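Local coordinates for repeat Five Residue (Rfr) protein or pentapeptide repeat protein (Cyanothece, PDB 2O6W) that is of unknown function but folds as a pentapeptide repeat protein, a right-handed quadrilateral beta-helix built from short stacked coils, at residues N24-N29 with N65-Q70; S71-I76 with T86-T91; N80-E85 with G100-G105; A116-A121 with E134-K139; N122-I127 with E142-T147. All blocks are in the same frame, centred on the assembly; numbering follows the deposited sequence.

Contact 1: N24-N29 with N65-Q70; sequences NLPREN and NANLYQ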
# COMPACT_ATOMS: atom_id res chain seq x y z
N ASN A 24 5.53 -4.85 -11.59
CA ASN A 24 4.13 -5.07 -11.94
C ASN A 24 3.55 -6.14 -11.03
O ASN A 24 3.68 -7.34 -11.29
CB ASN A 24 4.02 -5.51 -13.40
CG ASN A 24 2.59 -5.45 -13.92
OD1 ASN A 24 1.93 -4.42 -13.81
ND2 ASN A 24 2.12 -6.55 -14.49
N LEU A 25 2.91 -5.71 -9.94
CA LEU A 25 2.31 -6.64 -9.00
C LEU A 25 0.83 -6.34 -8.76
O LEU A 25 0.40 -6.16 -7.62
CB LEU A 25 3.08 -6.63 -7.68
CG LEU A 25 4.52 -7.15 -7.78
CD1 LEU A 25 5.20 -7.07 -6.42
CD2 LEU A 25 4.51 -8.59 -8.29
N PRO A 26 0.03 -6.26 -9.84
CA PRO A 26 -1.39 -5.98 -9.64
C PRO A 26 -2.14 -7.20 -9.14
O PRO A 26 -1.72 -8.35 -9.34
CB PRO A 26 -1.85 -5.55 -11.03
CG PRO A 26 -1.00 -6.40 -11.94
CD PRO A 26 0.37 -6.29 -11.28
N ARG A 27 -3.26 -6.94 -8.47
CA ARG A 27 -4.11 -8.00 -7.94
C ARG A 27 -3.41 -9.02 -7.06
O ARG A 27 -3.69 -10.20 -7.14
CB ARG A 27 -4.80 -8.71 -9.11
CG ARG A 27 -5.83 -7.83 -9.79
CD ARG A 27 -6.31 -8.41 -11.09
NE ARG A 27 -7.45 -7.64 -11.59
CZ ARG A 27 -8.05 -7.86 -12.75
NH1 ARG A 27 -7.61 -8.83 -13.55
NH2 ARG A 27 -9.09 -7.11 -13.10
N GLU A 28 -2.48 -8.56 -6.22
CA GLU A 28 -1.79 -9.48 -5.33
C GLU A 28 -2.37 -9.33 -3.92
O GLU A 28 -3.10 -8.38 -3.62
CB GLU A 28 -0.29 -9.21 -5.31
CG GLU A 28 0.43 -9.49 -6.64
CD GLU A 28 0.52 -10.98 -6.99
OE1 GLU A 28 0.99 -11.30 -8.10
OE2 GLU A 28 0.12 -11.83 -6.15
N ASN A 29 -2.05 -10.27 -3.04
CA ASN A 29 -2.55 -10.20 -1.68
C ASN A 29 -1.41 -10.10 -0.68
O ASN A 29 -0.79 -11.09 -0.32
CB ASN A 29 -3.42 -11.42 -1.38
CG ASN A 29 -3.88 -11.47 0.06
OD1 ASN A 29 -3.90 -10.45 0.76
ND2 ASN A 29 -4.27 -12.66 0.52
N ASN A 65 6.43 4.27 -9.28
CA ASN A 65 5.98 3.87 -10.61
C ASN A 65 5.62 2.39 -10.70
O ASN A 65 5.48 1.84 -11.79
CB ASN A 65 7.07 4.19 -11.64
CG ASN A 65 7.37 5.67 -11.72
OD1 ASN A 65 6.58 6.44 -12.28
ND2 ASN A 65 8.49 6.09 -11.15
N ALA A 66 5.49 1.73 -9.55
CA ALA A 66 5.13 0.32 -9.56
C ALA A 66 3.62 0.22 -9.73
O ALA A 66 2.90 1.18 -9.47
CB ALA A 66 5.54 -0.34 -8.26
N ASN A 67 3.15 -0.93 -10.20
CA ASN A 67 1.72 -1.13 -10.38
C ASN A 67 1.15 -2.11 -9.35
O ASN A 67 1.46 -3.30 -9.36
CB ASN A 67 1.42 -1.66 -11.79
CG ASN A 67 -0.05 -1.93 -12.00
OD1 ASN A 67 -0.90 -1.25 -11.41
ND2 ASN A 67 -0.38 -2.90 -12.84
N LEU A 68 0.30 -1.59 -8.47
CA LEU A 68 -0.31 -2.42 -7.43
C LEU A 68 -1.84 -2.42 -7.55
O LEU A 68 -2.55 -2.74 -6.60
CB LEU A 68 0.10 -1.91 -6.05
CG LEU A 68 1.61 -2.01 -5.81
CD1 LEU A 68 2.02 -1.24 -4.56
CD2 LEU A 68 2.00 -3.47 -5.71
N TYR A 69 -2.31 -2.07 -8.74
CA TYR A 69 -3.74 -2.02 -9.04
C TYR A 69 -4.52 -3.19 -8.44
O TYR A 69 -4.17 -4.35 -8.63
CB TYR A 69 -3.95 -1.99 -10.56
CG TYR A 69 -5.41 -1.98 -10.97
CD1 TYR A 69 -6.24 -0.92 -10.64
CD2 TYR A 69 -5.95 -3.06 -11.67
CE1 TYR A 69 -7.58 -0.92 -11.00
CE2 TYR A 69 -7.29 -3.07 -12.04
CZ TYR A 69 -8.10 -2.00 -11.70
OH TYR A 69 -9.43 -2.01 -12.06
N GLN A 70 -5.59 -2.86 -7.71
CA GLN A 70 -6.46 -3.84 -7.06
C GLN A 70 -5.79 -4.82 -6.12
O GLN A 70 -6.32 -5.90 -5.88
CB GLN A 70 -7.25 -4.63 -8.10
CG GLN A 70 -8.28 -3.81 -8.84
CD GLN A 70 -9.22 -4.68 -9.66
OE1 GLN A 70 -8.79 -5.55 -10.42
NE2 GLN A 70 -10.52 -4.44 -9.51
O HOH W 1 -6.27 -8.41 -4.07
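Asn24 and Asn67 run their side chains alongside each other, pointing the same way, on adjoining coils of the quadrilateral beta-helix of pentapeptide repeat proteins. Asn67 ND2 donates almost straight (167°) to Asn24 OD1 at 2.9 Å, and the acceptor lies in the Asn67 amide plane although the two amides are turned 29° apart. The same ND2 rests 3.5 Å from Pro26 CB. With CG anti to the backbone N (chi1 178°), the amide can also turn OD1 back to Tyr69 N, closing an Asx turn; asparagine suits a place that must donate across and accept within. An aspartate here would keep an acceptor for that turn but would probably leave Asn24 OD1 without its donor and facing a negative charge.

Around this pair, Leu25 N binds Asn67 O at 2.9 Å and Arg27 N binds Tyr69 O at 2.7 Å. Pro26, which has no N-H to give, falls between these two donors. On the buried side, Leu25 CB packs on Leu68 CD2 at 3.9 Å. Farther out, Glu90 holds Gln70 NE2, while Gln70 OE1 accepts in the guanidinium plane from both Arg27 NE (2.7 Å) and Arg27 NH2 (3.1 Å).

Contact 2: S71-I76 with T86-T91; sequences SDLSSI and TNLSET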
# COMPACT_ATOMS: atom_id res chain seq x y z
N SER A 71 -4.63 -4.46 -5.58
CA SER A 71 -3.93 -5.34 -4.66
C SER A 71 -4.41 -5.13 -3.22
O SER A 71 -4.84 -4.04 -2.85
CB SER A 71 -2.42 -5.07 -4.73
OG SER A 71 -1.84 -5.74 -5.84
N ASP A 72 -4.36 -6.19 -2.42
CA ASP A 72 -4.76 -6.09 -1.02
C ASP A 72 -3.49 -5.74 -0.24
O ASP A 72 -2.50 -6.47 -0.28
CB ASP A 72 -5.32 -7.43 -0.51
CG ASP A 72 -5.93 -7.34 0.89
OD1 ASP A 72 -5.43 -6.54 1.73
OD2 ASP A 72 -6.91 -8.08 1.17
N LEU A 73 -3.52 -4.61 0.47
CA LEU A 73 -2.38 -4.15 1.25
C LEU A 73 -2.83 -3.85 2.68
O LEU A 73 -2.22 -3.04 3.38
CB LEU A 73 -1.79 -2.88 0.61
CG LEU A 73 -1.46 -2.97 -0.89
CD1 LEU A 73 -0.99 -1.62 -1.42
CD2 LEU A 73 -0.41 -4.04 -1.11
N SER A 74 -3.90 -4.50 3.12
CA SER A 74 -4.42 -4.26 4.45
C SER A 74 -3.39 -4.46 5.56
O SER A 74 -2.69 -5.47 5.60
CB SER A 74 -5.68 -5.11 4.71
OG SER A 74 -5.46 -6.49 4.45
N SER A 75 -3.28 -3.47 6.45
CA SER A 75 -2.36 -3.51 7.58
C SER A 75 -0.89 -3.55 7.18
O SER A 75 -0.02 -3.85 7.99
CB SER A 75 -2.67 -4.71 8.48
OG SER A 75 -3.99 -4.63 8.98
N ILE A 76 -0.61 -3.23 5.92
CA ILE A 76 0.76 -3.24 5.44
C ILE A 76 1.58 -2.12 6.07
O ILE A 76 1.04 -1.08 6.46
CB ILE A 76 0.81 -3.08 3.91
CG1 ILE A 76 2.11 -3.65 3.37
CG2 ILE A 76 0.69 -1.61 3.55
CD1 ILE A 76 2.07 -3.91 1.89
N THR A 86 3.11 5.89 -8.00
CA THR A 86 2.75 4.48 -7.89
C THR A 86 1.26 4.30 -8.17
O THR A 86 0.45 5.17 -7.82
CB THR A 86 3.05 3.95 -6.47
OG1 THR A 86 4.45 4.06 -6.21
CG2 THR A 86 2.62 2.50 -6.33
N ASN A 87 0.89 3.20 -8.81
CA ASN A 87 -0.53 2.95 -9.07
C ASN A 87 -1.14 2.17 -7.91
O ASN A 87 -1.00 0.95 -7.85
CB ASN A 87 -0.73 2.18 -10.38
CG ASN A 87 -2.21 1.97 -10.70
OD1 ASN A 87 -3.09 2.56 -10.07
ND2 ASN A 87 -2.49 1.14 -11.70
N LEU A 88 -1.81 2.87 -7.00
CA LEU A 88 -2.45 2.22 -5.86
C LEU A 88 -3.97 2.27 -5.98
O LEU A 88 -4.67 2.18 -4.98
CB LEU A 88 -2.04 2.90 -4.55
CG LEU A 88 -0.55 2.87 -4.23
CD1 LEU A 88 -0.22 3.85 -3.14
CD2 LEU A 88 -0.15 1.45 -3.85
N SER A 89 -4.49 2.43 -7.20
CA SER A 89 -5.94 2.51 -7.36
C SER A 89 -6.65 1.20 -7.03
O SER A 89 -6.16 0.10 -7.33
CB SER A 89 -6.30 2.97 -8.78
OG SER A 89 -5.73 2.14 -9.76
N GLU A 90 -7.81 1.34 -6.39
CA GLU A 90 -8.63 0.21 -5.97
C GLU A 90 -7.90 -0.78 -5.08
O GLU A 90 -8.21 -1.97 -5.06
CB GLU A 90 -9.23 -0.49 -7.19
CG GLU A 90 -10.06 0.45 -8.02
CD GLU A 90 -11.05 -0.26 -8.92
OE1 GLU A 90 -11.69 0.43 -9.75
OE2 GLU A 90 -11.21 -1.50 -8.80
N THR A 91 -6.91 -0.30 -4.34
CA THR A 91 -6.18 -1.16 -3.43
C THR A 91 -6.84 -1.11 -2.05
O THR A 91 -7.56 -0.17 -1.73
CB THR A 91 -4.70 -0.73 -3.25
OG1 THR A 91 -4.63 0.64 -2.82
CG2 THR A 91 -3.94 -0.92 -4.56
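Thr91 and Ser71, followed by Leu73, have the most surface buried here, and they meet where one coil of the pentapeptide-repeat beta-helix lies against the next. Ser71 presents its carbonyl: Thr91 CA approaches Ser71 O at 3.2 Å in a bent CA-H...O contact (123° at the hydrogen). The methyl of Thr91 lies along the backbone of the same residue, with CG2 3.7 Å from Ser71 N. Thr91 OG1 sits between the backbone N and the carbonyl carbon (chi1 56°), which lets it turn back to donate to Leu88 O at 2.7 Å. That bond satisfies the hydroxyl inside its own type II turn, Leu88 to Thr91, and gives the core the apolar half of the residue. A small, beta-branched side chain with one hydroxyl therefore fits well at this buried position.

Leu73 fills the interior. Its CD1 meets Leu88 CD2 at 4.0 Å, the two side chains crossing at about a right angle, and also comes within 4.2 Å of Thr91 CB. Leucine provides the branched, wholly apolar end that such a core needs.

Each leucine is the middle residue of an Asx turn: Asp72 OD1 accepts from Ser74 N and, at 2.7 Å, from Ser74 OG, and Asn87 OD1 is gripped likewise by Ser89 N and Ser89 OG.

Neither strand nor helix frames the contact; loops of adjoining coils do. Ser71 OG accepts from Glu28 N on one coil, the backbones of Ser71 and Leu73 bond to Asp92 on another, and Leu88 packs against Leu68.

Contact 3: N80-E85 with G100-G105; sequences NAILVE and GANLQG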
# COMPACT_ATOMS: atom_id res chain seq x y z
N ASN A 80 7.91 5.43 5.85
CA ASN A 80 9.03 6.03 5.15
C ASN A 80 9.30 5.38 3.79
O ASN A 80 10.43 5.34 3.31
CB ASN A 80 10.28 5.96 6.03
CG ASN A 80 10.14 6.80 7.29
OD1 ASN A 80 10.79 6.54 8.30
ND2 ASN A 80 9.29 7.82 7.22
N ALA A 81 8.24 4.86 3.18
CA ALA A 81 8.36 4.22 1.88
C ALA A 81 8.26 5.26 0.76
O ALA A 81 7.65 6.31 0.93
CB ALA A 81 7.27 3.18 1.72
N ILE A 82 8.87 4.95 -0.38
CA ILE A 82 8.83 5.85 -1.53
C ILE A 82 7.83 5.27 -2.52
O ILE A 82 8.03 4.16 -3.04
CB ILE A 82 10.23 5.97 -2.18
CG1 ILE A 82 11.24 6.48 -1.14
CG2 ILE A 82 10.18 6.89 -3.40
CD1 ILE A 82 12.67 6.44 -1.59
N LEU A 83 6.76 6.01 -2.79
CA LEU A 83 5.71 5.56 -3.69
C LEU A 83 5.36 6.64 -4.71
O LEU A 83 4.19 6.94 -4.93
CB LEU A 83 4.47 5.18 -2.88
CG LEU A 83 4.72 4.22 -1.72
CD1 LEU A 83 3.50 4.11 -0.84
CD2 LEU A 83 5.09 2.86 -2.27
N VAL A 84 6.38 7.23 -5.33
CA VAL A 84 6.18 8.28 -6.31
C VAL A 84 5.54 7.77 -7.60
O VAL A 84 6.09 6.90 -8.27
CB VAL A 84 7.52 8.98 -6.64
CG1 VAL A 84 7.35 9.96 -7.80
CG2 VAL A 84 8.04 9.70 -5.41
N GLU A 85 4.38 8.33 -7.95
CA GLU A 85 3.67 7.95 -9.16
C GLU A 85 3.30 6.47 -9.18
O GLU A 85 3.18 5.86 -10.24
CB GLU A 85 4.51 8.27 -10.39
CG GLU A 85 4.59 9.75 -10.71
CD GLU A 85 5.72 10.08 -11.68
OE1 GLU A 85 5.74 9.52 -12.80
OE2 GLU A 85 6.59 10.91 -11.32
N GLY A 100 5.08 9.11 7.07
CA GLY A 100 6.20 9.67 6.35
C GLY A 100 6.39 9.17 4.93
O GLY A 100 7.42 9.45 4.31
N ALA A 101 5.41 8.44 4.41
CA ALA A 101 5.51 7.92 3.05
C ALA A 101 5.51 9.04 2.01
O ALA A 101 4.90 10.09 2.21
CB ALA A 101 4.36 6.96 2.76
N ASN A 102 6.20 8.82 0.91
CA ASN A 102 6.24 9.81 -0.15
C ASN A 102 5.33 9.31 -1.28
O ASN A 102 5.72 8.45 -2.07
CB ASN A 102 7.68 9.98 -0.66
CG ASN A 102 7.79 11.01 -1.76
OD1 ASN A 102 6.83 11.72 -2.04
ND2 ASN A 102 8.96 11.09 -2.38
N LEU A 103 4.11 9.85 -1.33
CA LEU A 103 3.13 9.45 -2.34
C LEU A 103 2.93 10.50 -3.44
O LEU A 103 1.86 10.58 -4.04
CB LEU A 103 1.79 9.15 -1.67
CG LEU A 103 1.77 7.96 -0.70
CD1 LEU A 103 0.81 8.23 0.44
CD2 LEU A 103 1.38 6.71 -1.46
N GLN A 104 3.97 11.27 -3.72
CA GLN A 104 3.89 12.31 -4.73
C GLN A 104 3.46 11.81 -6.10
O GLN A 104 4.10 10.94 -6.69
CB GLN A 104 5.23 13.03 -4.85
CG GLN A 104 5.20 14.24 -5.74
CD GLN A 104 6.48 15.05 -5.63
OE1 GLN A 104 6.76 15.66 -4.58
NE2 GLN A 104 7.28 15.05 -6.70
N GLY A 105 2.36 12.37 -6.59
CA GLY A 105 1.82 11.99 -7.88
C GLY A 105 1.24 10.59 -7.90
O GLY A 105 0.92 10.07 -8.96
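Leu83 and Leu103 form the tight side of this contact, stacked on successive coils of the right-handed quadrilateral beta-helix. They lie side by side and point the same way, Leu83 CD1 only 3.4 Å from Leu103 CD2. Leu103 chi2, at 147°, departs from a staggered angle, which fits close quarters in a core of stacked leucines. Beside them the backbones run nearly parallel (4° apart) and are joined by a single bridge: Asn102 N donates to Ala81 O at 2.9 Å, and Leu83 N to Asn102 O at 2.7 Å. Ala81 and Ala101 take little room next to the leucines.

The outward side is looser. Val84 CG2 crosses the amide of Asn102 at 3.5 Å from ND2, an apolar touch on a polar group whose OD1 is weakly bonded to Gln104 N and to Asn122 ND2. At the exposed corner, Asn80 ND2 comes 3.7 Å from Gly100 CA. Gly100 has a positive phi, and a beta carbon there would clash with that amide, so the residue without a side chain fits. Gly105, also at positive phi, marks the other end of its segment, where Glu85 N binds Gln104 O at 2.9 Å and Glu85 CA faces Gly105 O at 3.5 Å.

Contact 4: A116-A121 with E134-K139; sequences ANLENA and EETHLK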
# COMPACT_ATOMS: atom_id res chain seq x y z
N ALA A 116 -6.27 3.87 8.08
CA ALA A 116 -4.87 3.97 7.67
C ALA A 116 -4.21 5.19 8.30
O ALA A 116 -4.86 6.21 8.55
CB ALA A 116 -4.76 4.04 6.16
N ASN A 117 -2.90 5.08 8.53
CA ASN A 117 -2.14 6.17 9.13
C ASN A 117 -1.21 6.80 8.09
O ASN A 117 -0.25 6.17 7.65
CB ASN A 117 -1.31 5.66 10.30
CG ASN A 117 -0.72 6.78 11.14
OD1 ASN A 117 -0.66 7.93 10.69
ND2 ASN A 117 -0.27 6.46 12.35
N LEU A 118 -1.48 8.05 7.73
CA LEU A 118 -0.66 8.75 6.75
C LEU A 118 0.04 9.97 7.32
O LEU A 118 0.32 10.92 6.59
CB LEU A 118 -1.50 9.18 5.54
CG LEU A 118 -1.88 8.09 4.54
CD1 LEU A 118 -2.79 7.07 5.21
CD2 LEU A 118 -2.58 8.72 3.34
N GLU A 119 0.36 9.96 8.62
CA GLU A 119 1.01 11.11 9.24
C GLU A 119 2.28 11.56 8.52
O GLU A 119 3.16 10.75 8.21
CB GLU A 119 1.35 10.81 10.71
CG GLU A 119 1.74 12.05 11.51
CD GLU A 119 1.90 11.78 13.00
OE1 GLU A 119 1.03 11.07 13.58
OE2 GLU A 119 2.88 12.27 13.61
N ASN A 120 2.36 12.86 8.24
CA ASN A 120 3.51 13.45 7.57
C ASN A 120 3.74 12.92 6.17
O ASN A 120 4.80 13.14 5.58
CB ASN A 120 4.76 13.23 8.42
CG ASN A 120 4.62 13.80 9.80
OD1 ASN A 120 4.03 14.87 9.97
ND2 ASN A 120 5.16 13.11 10.80
N ALA A 121 2.76 12.23 5.63
CA ALA A 121 2.90 11.69 4.29
C ALA A 121 2.83 12.81 3.26
O ALA A 121 2.16 13.83 3.48
CB ALA A 121 1.82 10.66 4.02
N GLU A 134 -12.45 7.09 6.07
CA GLU A 134 -13.11 6.87 7.35
C GLU A 134 -12.09 6.49 8.42
O GLU A 134 -11.50 5.42 8.38
CB GLU A 134 -14.16 5.76 7.24
CG GLU A 134 -15.06 5.67 8.46
CD GLU A 134 -16.02 4.49 8.42
OE1 GLU A 134 -16.68 4.29 7.37
OE2 GLU A 134 -16.12 3.78 9.44
N GLU A 135 -11.90 7.39 9.38
CA GLU A 135 -10.95 7.17 10.47
C GLU A 135 -9.52 7.11 9.96
O GLU A 135 -8.68 6.40 10.49
CB GLU A 135 -11.29 5.87 11.21
CG GLU A 135 -12.64 5.88 11.90
CD GLU A 135 -13.04 4.52 12.41
OE1 GLU A 135 -13.21 3.60 11.58
OE2 GLU A 135 -13.17 4.36 13.65
N THR A 136 -9.26 7.89 8.91
CA THR A 136 -7.94 7.95 8.31
C THR A 136 -7.18 9.11 8.94
O THR A 136 -7.65 10.24 8.94
CB THR A 136 -8.03 8.19 6.79
OG1 THR A 136 -8.80 7.15 6.19
CG2 THR A 136 -6.63 8.21 6.17
N HIS A 137 -5.99 8.81 9.48
CA HIS A 137 -5.17 9.82 10.12
C HIS A 137 -4.39 10.63 9.08
O HIS A 137 -3.44 10.12 8.48
CB HIS A 137 -4.19 9.14 11.08
CG HIS A 137 -3.60 10.06 12.10
ND1 HIS A 137 -2.37 9.84 12.69
CD2 HIS A 137 -4.08 11.20 12.65
CE1 HIS A 137 -2.12 10.80 13.56
NE2 HIS A 137 -3.14 11.64 13.56
N LEU A 138 -4.80 11.88 8.87
CA LEU A 138 -4.14 12.72 7.87
C LEU A 138 -3.31 13.85 8.47
O LEU A 138 -2.99 14.82 7.79
CB LEU A 138 -5.16 13.31 6.91
CG LEU A 138 -5.92 12.31 6.03
CD1 LEU A 138 -6.94 13.07 5.21
CD2 LEU A 138 -4.95 11.55 5.12
N LYS A 139 -2.96 13.71 9.74
CA LYS A 139 -2.18 14.72 10.43
C LYS A 139 -0.83 14.99 9.75
O LYS A 139 -0.08 14.06 9.45
CB LYS A 139 -1.94 14.28 11.88
CG LYS A 139 -0.95 15.14 12.63
CD LYS A 139 -0.53 14.51 13.95
CE LYS A 139 0.60 15.31 14.57
NZ LYS A 139 1.22 14.62 15.74
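Glu119 lies alongside both Lys139 and His137, one coil further along the pentapeptide-repeat beta-helix, and its side chain touches the neighbouring segment along its whole length. CB begins 3.8 Å from Lys139 O, and CG passes closer to that same carbonyl oxygen at 3.4 Å. CG is anti to the backbone N (chi1 -167°) and the chain stays extended beyond it, which carries CD past the Lys139 methylenes, 3.8 Å from Lys139 CD. At the tip the two oxygens part: OE1 comes 3.2 Å from His137 CE1, the carboxylate standing almost at right angles to the ring (87°), while OE2 forms a long salt bridge of 3.6 Å with Lys139 NZ. A long acidic residue suits this surface position because it can lean on an aliphatic chain and still reach two basic groups.

His137 is placed by Asn117, the bridged residue opposite. ND1 donates to Asn117 OD1 at 3.3 Å, arriving above the carbonyl plane, and Glu119 N reaches this oxygen from the other face to complete an Asx turn. The asparagine thus serves two donors and links the backbone of Glu119 to the ring beside its carboxylate. On the buried side, Leu118 CD2 and Leu138 CD2 pack at 4.1 Å, side by side as stacked core leucines.

Backbone bonds from His137 N to Ala116 O, Leu118 N to His137 O and Asn120 N to Lys139 O tie the coils. The outer charges add a looser layer: the length of the salt bridge suggests modest strength, and the nearby carboxylate would probably favour positive charge on the imidazole.

Contact 5: N122-I127 with E142-T147; sequences NLRGAI and ETDKNT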
# COMPACT_ATOMS: atom_id res chain seq x y z
N ASN A 122 3.53 12.64 2.14
CA ASN A 122 3.53 13.62 1.07
C ASN A 122 2.52 13.24 -0.02
O ASN A 122 2.72 12.26 -0.74
CB ASN A 122 4.92 13.75 0.45
CG ASN A 122 4.95 14.70 -0.74
OD1 ASN A 122 4.06 15.54 -0.89
ND2 ASN A 122 5.98 14.59 -1.58
N LEU A 123 1.44 14.01 -0.13
CA LEU A 123 0.40 13.76 -1.11
C LEU A 123 0.36 14.78 -2.24
O LEU A 123 -0.68 14.98 -2.87
CB LEU A 123 -0.97 13.70 -0.44
CG LEU A 123 -1.33 12.42 0.30
CD1 LEU A 123 -0.26 12.06 1.31
CD2 LEU A 123 -2.67 12.62 0.99
N ARG A 124 1.49 15.44 -2.50
CA ARG A 124 1.57 16.44 -3.56
C ARG A 124 1.29 15.83 -4.92
O ARG A 124 1.98 14.89 -5.34
CB ARG A 124 2.95 17.09 -3.60
CG ARG A 124 3.24 18.02 -2.45
CD ARG A 124 4.58 18.71 -2.65
NE ARG A 124 4.88 19.62 -1.55
CZ ARG A 124 5.37 19.23 -0.37
NH1 ARG A 124 5.64 17.96 -0.15
NH2 ARG A 124 5.58 20.13 0.58
N GLY A 125 0.29 16.35 -5.62
CA GLY A 125 -0.03 15.85 -6.94
C GLY A 125 -0.71 14.50 -6.94
O GLY A 125 -1.10 14.00 -8.00
N ALA A 126 -0.87 13.91 -5.76
CA ALA A 126 -1.51 12.59 -5.66
C ALA A 126 -3.00 12.70 -5.95
O ALA A 126 -3.61 13.73 -5.68
CB ALA A 126 -1.30 12.02 -4.28
N ILE A 127 -3.59 11.65 -6.51
CA ILE A 127 -5.02 11.70 -6.78
C ILE A 127 -5.77 10.79 -5.80
O ILE A 127 -5.55 9.59 -5.76
CB ILE A 127 -5.33 11.37 -8.31
CG1 ILE A 127 -6.09 10.06 -8.45
CG2 ILE A 127 -4.05 11.38 -9.13
CD1 ILE A 127 -7.57 10.24 -8.40
N GLU A 142 1.17 16.66 3.35
CA GLU A 142 1.54 17.79 2.50
C GLU A 142 0.75 17.68 1.20
O GLU A 142 0.60 16.59 0.64
CB GLU A 142 3.04 17.75 2.21
CG GLU A 142 3.92 17.66 3.45
CD GLU A 142 5.38 17.37 3.13
OE1 GLU A 142 6.02 18.18 2.42
OE2 GLU A 142 5.90 16.32 3.58
N THR A 143 0.23 18.80 0.71
CA THR A 143 -0.53 18.81 -0.52
C THR A 143 -0.19 20.04 -1.36
O THR A 143 0.64 20.85 -0.97
CB THR A 143 -2.05 18.81 -0.24
OG1 THR A 143 -2.39 19.92 0.59
CG2 THR A 143 -2.46 17.52 0.45
N ASP A 144 -0.83 20.16 -2.52
CA ASP A 144 -0.60 21.30 -3.39
C ASP A 144 -1.77 21.45 -4.34
O ASP A 144 -2.75 20.69 -4.25
CB ASP A 144 0.70 21.12 -4.17
CG ASP A 144 0.70 19.89 -5.06
OD1 ASP A 144 -0.34 19.20 -5.14
OD2 ASP A 144 1.74 19.62 -5.69
N LYS A 145 -1.69 22.41 -5.25
CA LYS A 145 -2.79 22.63 -6.19
C LYS A 145 -3.02 21.41 -7.09
O LYS A 145 -4.11 21.25 -7.65
CB LYS A 145 -2.50 23.86 -7.05
CG LYS A 145 -1.26 23.74 -7.92
CD LYS A 145 -1.12 24.93 -8.86
CE LYS A 145 0.11 24.78 -9.76
NZ LYS A 145 0.29 25.94 -10.68
N ASN A 146 -2.01 20.56 -7.22
CA ASN A 146 -2.09 19.36 -8.05
C ASN A 146 -2.78 18.18 -7.36
O ASN A 146 -3.20 17.23 -8.02
CB ASN A 146 -0.69 18.95 -8.50
CG ASN A 146 -0.06 19.97 -9.43
OD1 ASN A 146 1.10 20.36 -9.24
ND2 ASN A 146 -0.81 20.41 -10.44
N THR A 147 -2.87 18.24 -6.03
CA THR A 147 -3.52 17.19 -5.25
C THR A 147 -5.00 17.21 -5.59
O THR A 147 -5.66 18.24 -5.47
CB THR A 147 -3.35 17.43 -3.73
OG1 THR A 147 -1.95 17.38 -3.39
CG2 THR A 147 -4.11 16.39 -2.92
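Arg124 sets CG anti to its carbonyl carbon (chi1 -71°) and runs extended to NE, then turns its guanidinium aside (chi4 81°) to meet Glu142 on the following coil of the quadrilateral beta-helix. The backbone of Glu142 sets its CB over one face of the guanidinium, and its first torsion (chi1 -53°) with an extended chain beyond CG carries the carboxylate to the edge. There OE1 takes both NH1 (2.6 Å) and NH2 (2.7 Å), an end-on grip on a single oxygen; NH2 meets the anti lone pair of OE1, whereas NH1 comes from above the carboxylate plane. A leucine in place of Arg124 is likely to leave the Glu142 carboxylate without its charge partner and its CB without the flat group beneath it.

Asn122 OD1 accepts from Arg124 N at 3.0 Å, an Asx turn that fixes the start of the arginine, while Leu123 N binds Glu142 O at 2.8 Å. Next to this bond, Leu123 CB meets Thr143 CG2 at 4.2 Å.

Gly125 occupies the third position of the type II turn Leu123 to Ala126, whose positive phi glycine takes readily. Asn146 CB rests 3.5 Å from Gly125 CA, and Gly125 N donates to Asp144 OD1 at 3.0 Å.

How the contacts relate
Contacts 1, 2 and 3 lead along the beta-helix toward contacts 4 and 5, which lie side by side where 116-121 runs on into 122-127. Contacts 1 and 2 adjoin, their centres about 7 Å apart: Glu28 O meets Asp72 N at 2.8 Å. Contact 2 reaches contact 3 through the core, Leu88 CD1 lying 3.7 Å from Leu103 CD2. The segment 100-105 of contact 3 lies against 122-127 of contact 5, where Gly105 N lies 2.8 Å from Arg124 O, and contact 4 joins contact 5 through Ala121 O and Glu142 N, 3.0 Å apart. No active site is known; the bound arsenic lies beside contact 5, about 4 Å from the Thr143 side chain, but about 11 Å from that of Gln104 in contact 3.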